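Local coordinates for regulatory protein SdiA (Escherichia coli, PDB 4LFU) that acts as a LuxR-type quorum-sensing receptor and transcription factor, binding AI-1 autoinducers of other bacteria and activating transcription from a promoter upstream of the ftsQAZ cell-division genes, at residues 13-27 against 156-170. Numbering follows the deposited sequence.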
loop_
_atom_site.group_PDB
_atom_site.type_symbol
_atom_site.label_atom_id
_atom_site.label_comp_id
_atom_site.label_asym_id
_atom_site.label_seq_id
_atom_site.Cartn_x
_atom_site.Cartn_y
_atom_site.Cartn_z
ATOM N N MET A 13 4.253 6.285 -21.936
ATOM C CA MET A 13 5.019 6.356 -20.688
ATOM C C MET A 13 5.211 4.994 -20.033
ATOM O O MET A 13 6.309 4.685 -19.566
ATOM C CB MET A 13 4.422 7.387 -19.713
ATOM C CG MET A 13 4.508 8.829 -20.203
ATOM S SD MET A 13 6.166 9.355 -20.758
ATOM C CE MET A 13 7.092 9.248 -19.223
ATOM N N LEU A 14 4.149 4.184 -20.004
ATOM C CA LEU A 14 4.237 2.808 -19.506
ATOM C C LEU A 14 5.305 2.043 -20.256
ATOM O O LEU A 14 6.125 1.349 -19.655
ATOM C CB LEU A 14 2.891 2.088 -19.641
ATOM C CG LEU A 14 1.799 2.671 -18.749
ATOM C CD1 LEU A 14 0.442 2.064 -19.053
ATOM C CD2 LEU A 14 2.172 2.482 -17.280
ATOM N N LEU A 15 5.311 2.187 -21.575
ATOM C CA LEU A 15 6.291 1.485 -22.389
ATOM C C LEU A 15 7.708 1.988 -22.125
ATOM O O LEU A 15 8.620 1.177 -21.959
ATOM C CB LEU A 15 5.919 1.543 -23.879
ATOM C CG LEU A 15 5.001 0.403 -24.347
ATOM C CD1 LEU A 15 4.234 0.760 -25.649
ATOM C CD2 LEU A 15 5.804 -0.924 -24.508
ATOM N N ARG A 16 7.886 3.309 -22.063
ATOM C CA ARG A 16 9.189 3.894 -21.740
ATOM C C ARG A 16 9.758 3.423 -20.414
ATOM O O ARG A 16 10.919 3.096 -20.344
ATOM C CB ARG A 16 9.140 5.419 -21.764
ATOM C CG ARG A 16 9.714 6.035 -23.016
ATOM C CD ARG A 16 9.833 7.526 -22.856
ATOM N NE ARG A 16 9.273 8.205 -24.018
ATOM C CZ ARG A 16 8.870 9.471 -24.032
ATOM N NH1 ARG A 16 8.956 10.219 -22.934
ATOM N NH2 ARG A 16 8.369 9.988 -25.151
ATOM N N PHE A 17 8.948 3.380 -19.362
ATOM C CA PHE A 17 9.432 2.908 -18.051
ATOM C C PHE A 17 9.622 1.400 -17.991
ATOM O O PHE A 17 10.504 0.912 -17.276
ATOM C CB PHE A 17 8.525 3.374 -16.913
ATOM C CG PHE A 17 8.726 4.814 -16.528
ATOM C CD1 PHE A 17 9.840 5.201 -15.769
ATOM C CD2 PHE A 17 7.807 5.789 -16.917
ATOM C CE1 PHE A 17 10.028 6.519 -15.407
ATOM C CE2 PHE A 17 7.989 7.113 -16.551
ATOM C CZ PHE A 17 9.103 7.479 -15.790
ATOM N N GLN A 18 8.792 0.673 -18.734
ATOM C CA GLN A 18 8.965 -0.777 -18.905
ATOM C C GLN A 18 10.349 -1.120 -19.475
ATOM O O GLN A 18 11.026 -2.020 -18.984
ATOM C CB GLN A 18 7.886 -1.354 -19.836
ATOM C CG GLN A 18 6.613 -1.896 -19.164
ATOM C CD GLN A 18 5.481 -2.189 -20.183
ATOM O OE1 GLN A 18 4.303 -1.927 -19.914
ATOM N NE2 GLN A 18 5.851 -2.719 -21.362
ATOM N N ARG A 19 10.772 -0.382 -20.496
ATOM C CA ARG A 19 11.985 -0.719 -21.232
ATOM C C ARG A 19 13.305 -0.211 -20.604
ATOM O O ARG A 19 14.386 -0.566 -21.066
ATOM C CB ARG A 19 11.832 -0.305 -22.713
ATOM C CG ARG A 19 12.727 0.841 -23.206
ATOM C CD ARG A 19 12.041 2.200 -23.135
ATOM N NE ARG A 19 12.918 3.373 -22.914
ATOM C CZ ARG A 19 14.193 3.365 -22.496
ATOM N NH1 ARG A 19 14.838 2.227 -22.229
ATOM N NH2 ARG A 19 14.840 4.522 -22.338
ATOM N N MET A 20 13.225 0.597 -19.546
ATOM C CA MET A 20 14.425 1.149 -18.911
ATOM C C MET A 20 15.294 0.082 -18.264
ATOM O O MET A 20 14.777 -0.867 -17.675
ATOM C CB MET A 20 14.056 2.250 -17.921
ATOM C CG MET A 20 13.773 3.556 -18.642
ATOM S SD MET A 20 12.872 4.768 -17.695
ATOM C CE MET A 20 12.106 5.708 -19.018
ATOM N N GLU A 21 16.610 0.251 -18.383
ATOM C CA GLU A 21 17.584 -0.746 -17.941
ATOM C C GLU A 21 18.477 -0.258 -16.802
ATOM O O GLU A 21 19.184 -1.060 -16.179
ATOM C CB GLU A 21 18.476 -1.182 -19.109
ATOM C CG GLU A 21 17.844 -2.171 -20.083
ATOM C CD GLU A 21 18.825 -2.617 -21.190
ATOM O OE1 GLU A 21 19.984 -3.002 -20.853
ATOM O OE2 GLU A 21 18.434 -2.588 -22.396
ATOM N N THR A 22 18.459 1.051 -16.547
ATOM C CA THR A 22 19.231 1.644 -15.445
ATOM C C THR A 22 18.440 2.690 -14.632
ATOM O O THR A 22 17.448 3.249 -15.103
ATOM C CB THR A 22 20.569 2.290 -15.946
ATOM O OG1 THR A 22 20.291 3.232 -16.991
ATOM C CG2 THR A 22 21.545 1.221 -16.453
ATOM N N ALA A 23 18.895 2.928 -13.403
ATOM C CA ALA A 23 18.424 4.027 -12.574
ATOM C C ALA A 23 18.502 5.409 -13.264
ATOM O O ALA A 23 17.521 6.154 -13.244
ATOM C CB ALA A 23 19.184 4.040 -11.260
ATOM N N GLU A 24 19.638 5.738 -13.883
ATOM C CA GLU A 24 19.815 7.037 -14.575
ATOM C C GLU A 24 18.793 7.289 -15.686
ATOM O O GLU A 24 18.387 8.431 -15.892
ATOM C CB GLU A 24 21.269 7.248 -15.062
ATOM C CG GLU A 24 21.479 8.201 -16.309
ATOM C CD GLU A 24 21.194 9.715 -16.079
ATOM O OE1 GLU A 24 20.841 10.143 -14.945
ATOM O OE2 GLU A 24 21.320 10.489 -17.065
ATOM N N GLU A 25 18.360 6.234 -16.375
ATOM C CA GLU A 25 17.319 6.354 -17.404
ATOM C C GLU A 25 15.985 6.738 -16.789
ATOM O O GLU A 25 15.198 7.463 -17.405
ATOM C CB GLU A 25 17.120 5.035 -18.154
ATOM C CG GLU A 25 18.169 4.643 -19.191
ATOM C CD GLU A 25 17.848 3.262 -19.791
ATOM O OE1 GLU A 25 16.903 3.156 -20.612
ATOM O OE2 GLU A 25 18.511 2.277 -19.417
ATOM N N VAL A 26 15.719 6.213 -15.592
ATOM C CA VAL A 26 14.510 6.553 -14.825
ATOM C C VAL A 26 14.570 8.027 -14.387
ATOM O O VAL A 26 13.626 8.796 -14.632
ATOM C CB VAL A 26 14.328 5.611 -13.574
ATOM C CG1 VAL A 26 13.139 6.013 -12.776
ATOM C CG2 VAL A 26 14.205 4.146 -13.983
ATOM N N TYR A 27 15.690 8.417 -13.768
ATOM C CA TYR A 27 15.877 9.795 -13.299
ATOM C C TYR A 27 15.877 10.813 -14.425
ATOM O O TYR A 27 15.245 11.859 -14.315
ATOM C CB TYR A 27 17.122 9.936 -12.436
ATOM C CG TYR A 27 17.078 9.079 -11.207
ATOM C CD1 TYR A 27 15.967 9.083 -10.366
ATOM C CD2 TYR A 27 18.147 8.277 -10.871
ATOM C CE1 TYR A 27 15.930 8.281 -9.215
ATOM C CE2 TYR A 27 18.121 7.478 -9.741
ATOM C CZ TYR A 27 17.011 7.484 -8.919
ATOM O OH TYR A 27 16.998 6.685 -7.785
ATOM N N LEU A 156 0.914 8.478 -12.646
ATOM C CA LEU A 156 1.690 7.496 -13.434
ATOM C C LEU A 156 3.198 7.600 -13.220
ATOM O O LEU A 156 3.864 6.576 -13.037
ATOM C CB LEU A 156 1.334 7.589 -14.937
ATOM C CG LEU A 156 1.921 6.632 -15.991
ATOM C CD1 LEU A 156 1.108 6.718 -17.291
ATOM C CD2 LEU A 156 3.434 6.888 -16.294
ATOM N N LEU A 157 3.723 8.829 -13.231
ATOM C CA LEU A 157 5.171 9.094 -13.075
ATOM C C LEU A 157 5.744 8.604 -11.777
ATOM O O LEU A 157 6.818 8.034 -11.769
ATOM C CB LEU A 157 5.492 10.589 -13.217
ATOM C CG LEU A 157 5.296 11.151 -14.628
ATOM C CD1 LEU A 157 5.407 12.685 -14.614
ATOM C CD2 LEU A 157 6.297 10.554 -15.576
ATOM N N VAL A 158 5.032 8.832 -10.677
ATOM C CA VAL A 158 5.513 8.359 -9.380
ATOM C C VAL A 158 5.459 6.832 -9.303
ATOM O O VAL A 158 6.379 6.223 -8.756
ATOM C CB VAL A 158 4.818 9.066 -8.149
ATOM C CG1 VAL A 158 3.356 8.721 -8.033
ATOM C CG2 VAL A 158 5.548 8.747 -6.833
ATOM N N ARG A 159 4.412 6.224 -9.860
ATOM C CA ARG A 159 4.253 4.775 -9.798
ATOM C C ARG A 159 5.293 4.078 -10.639
ATOM O O ARG A 159 6.027 3.232 -10.151
ATOM C CB ARG A 159 2.855 4.349 -10.260
ATOM C CG ARG A 159 2.539 2.895 -9.957
ATOM C CD ARG A 159 1.431 2.378 -10.850
ATOM N NE ARG A 159 0.982 1.047 -10.439
ATOM C CZ ARG A 159 1.539 -0.101 -10.823
ATOM N NH1 ARG A 159 2.588 -0.111 -11.638
ATOM N NH2 ARG A 159 1.043 -1.251 -10.385
ATOM N N GLU A 160 5.362 4.463 -11.904
ATOM C CA GLU A 160 6.236 3.787 -12.891
ATOM C C GLU A 160 7.712 3.963 -12.603
ATOM O O GLU A 160 8.478 3.006 -12.735
ATOM C CB GLU A 160 5.927 4.233 -14.327
ATOM C CG GLU A 160 4.533 3.827 -14.798
ATOM C CD GLU A 160 4.209 2.373 -14.477
ATOM O OE1 GLU A 160 4.946 1.470 -14.952
ATOM O OE2 GLU A 160 3.215 2.131 -13.759
ATOM N N SER A 161 8.113 5.168 -12.181
ATOM C CA SER A 161 9.521 5.395 -11.841
ATOM C C SER A 161 9.946 4.503 -10.688
ATOM O O SER A 161 10.975 3.865 -10.749
ATOM C CB SER A 161 9.827 6.877 -11.570
ATOM O OG SER A 161 9.099 7.403 -10.467
ATOM N N LEU A 162 9.119 4.422 -9.658
ATOM C CA LEU A 162 9.452 3.619 -8.496
ATOM C C LEU A 162 9.236 2.118 -8.720
ATOM O O LEU A 162 9.937 1.314 -8.116
ATOM C CB LEU A 162 8.678 4.100 -7.265
ATOM C CG LEU A 162 9.024 5.476 -6.687
ATOM C CD1 LEU A 162 7.958 5.954 -5.732
ATOM C CD2 LEU A 162 10.377 5.447 -6.016
ATOM N N MET A 163 8.277 1.741 -9.572
ATOM C CA MET A 163 8.166 0.324 -10.011
ATOM C C MET A 163 9.364 -0.119 -10.854
ATOM O O MET A 163 9.925 -1.202 -10.613
ATOM C CB MET A 163 6.841 0.034 -10.724
ATOM C CG MET A 163 5.588 0.104 -9.805
ATOM S SD MET A 163 5.657 -0.801 -8.227
ATOM C CE MET A 163 5.907 -2.486 -8.805
ATOM N N ALA A 164 9.790 0.727 -11.806
ATOM C CA ALA A 164 11.045 0.493 -12.525
ATOM C C ALA A 164 12.217 0.341 -11.567
ATOM O O ALA A 164 12.974 -0.621 -11.653
ATOM C CB ALA A 164 11.319 1.606 -13.528
ATOM N N LEU A 165 12.378 1.279 -10.641
ATOM C CA LEU A 165 13.492 1.195 -9.683
ATOM C C LEU A 165 13.428 -0.025 -8.757
ATOM O O LEU A 165 14.455 -0.500 -8.302
ATOM C CB LEU A 165 13.625 2.498 -8.867
ATOM C CG LEU A 165 14.034 3.757 -9.650
ATOM C CD1 LEU A 165 13.562 5.019 -8.940
ATOM C CD2 LEU A 165 15.528 3.799 -9.880
ATOM N N MET A 166 12.220 -0.503 -8.460
ATOM C CA MET A 166 12.044 -1.746 -7.707
ATOM C C MET A 166 12.490 -2.948 -8.531
ATOM O O MET A 166 13.211 -3.802 -8.022
ATOM C CB MET A 166 10.600 -1.926 -7.232
ATOM C CG MET A 166 10.339 -1.314 -5.850
ATOM S SD MET A 166 8.689 -1.662 -5.214
ATOM C CE MET A 166 8.967 -3.173 -4.295
ATOM N N ARG A 167 12.071 -2.986 -9.800
ATOM C CA ARG A 167 12.505 -4.005 -10.765
ATOM C C ARG A 167 14.025 -4.047 -10.927
ATOM O O ARG A 167 14.595 -5.119 -11.013
ATOM C CB ARG A 167 11.835 -3.776 -12.132
ATOM C CG ARG A 167 12.510 -4.514 -13.287
ATOM C CD ARG A 167 11.658 -4.488 -14.563
ATOM N NE ARG A 167 11.513 -3.145 -15.131
ATOM C CZ ARG A 167 12.479 -2.488 -15.773
ATOM N NH1 ARG A 167 13.674 -3.039 -15.927
ATOM N NH2 ARG A 167 12.249 -1.273 -16.254
ATOM N N LEU A 168 14.655 -2.870 -10.935
ATOM C CA LEU A 168 16.105 -2.712 -11.065
ATOM C C LEU A 168 16.822 -2.857 -9.732
ATOM O O LEU A 168 17.998 -2.507 -9.616
ATOM C CB LEU A 168 16.445 -1.353 -11.697
ATOM C CG LEU A 168 15.870 -1.073 -13.098
ATOM C CD1 LEU A 168 16.083 0.359 -13.560
ATOM C CD2 LEU A 168 16.472 -2.017 -14.116
ATOM N N ASN A 169 16.114 -3.375 -8.726
ATOM C CA ASN A 169 16.675 -3.618 -7.388
ATOM C C ASN A 169 17.443 -2.432 -6.762
ATOM O O ASN A 169 18.409 -2.626 -6.004
ATOM C CB ASN A 169 17.528 -4.893 -7.388
ATOM C CG ASN A 169 17.618 -5.533 -6.009
ATOM O OD1 ASN A 169 16.595 -5.854 -5.390
ATOM N ND2 ASN A 169 18.849 -5.717 -5.515
ATOM N N ASP A 170 16.982 -1.207 -7.059
ATOM C CA ASP A 170 17.622 0.021 -6.572
ATOM C C ASP A 170 17.499 0.292 -5.061
ATOM O O ASP A 170 16.460 0.023 -4.445
ATOM C CB ASP A 170 17.150 1.229 -7.366
ATOM C CG ASP A 170 18.180 2.341 -7.364
ATOM O OD1 ASP A 170 18.209 3.140 -6.405
ATOM O OD2 ASP A 170 18.984 2.396 -8.316
HETATM O O HOH W 1 19.080 5.918 -6.765
#
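Phe17 sets one ring face, toward its rim, over the backbone of helix 156-167 at Glu160 C and Ser161 N, its CD2 3.6 Å from Glu160 CB, while Met20 CE lies off-centre on the opposite face and Leu157 CD2 abuts the ring edge. In this alpha-beta-alpha, GAF-like autoinducer-binding domain, helices 23-36 and 147-167 reach strand 41-47 and helix 6-19 packs on both. Helix 13-19 runs nearly parallel to 156-167 (19° between the short axes); after the short connection 20-22, helix 23-27 returns antiparallel. Val26, its CG1 anti to the backbone N (chi1 177°), sets that methyl 3.6 Å from Ser161 CB and CG2 against Ala164 CB. Ser161 OG turns back to Leu157 O, satisfying the buried hydroxyl within its own helix. Leu14 CD2 packs on the Glu160 carboxylate, which Arg159 NH1 pairs with in a salt bridge and Gln90 of the second subunit reaches by a weak hydrogen bond. Leu168 lays CD1 on the backbone carbonyl of Thr22, N-cap of the returning helix. A Schellman motif (Asn169 as C-prime) ends helix 156-167, and Asp170 OD2 then lies 3.4 Å from Ala23 CB. Arg167 clamps the connection: NH2 bonds Phe17 O weakly and Met20 O at 2.9 Å, and NH1 meets Met20 O nearly in line with its C=O (173°).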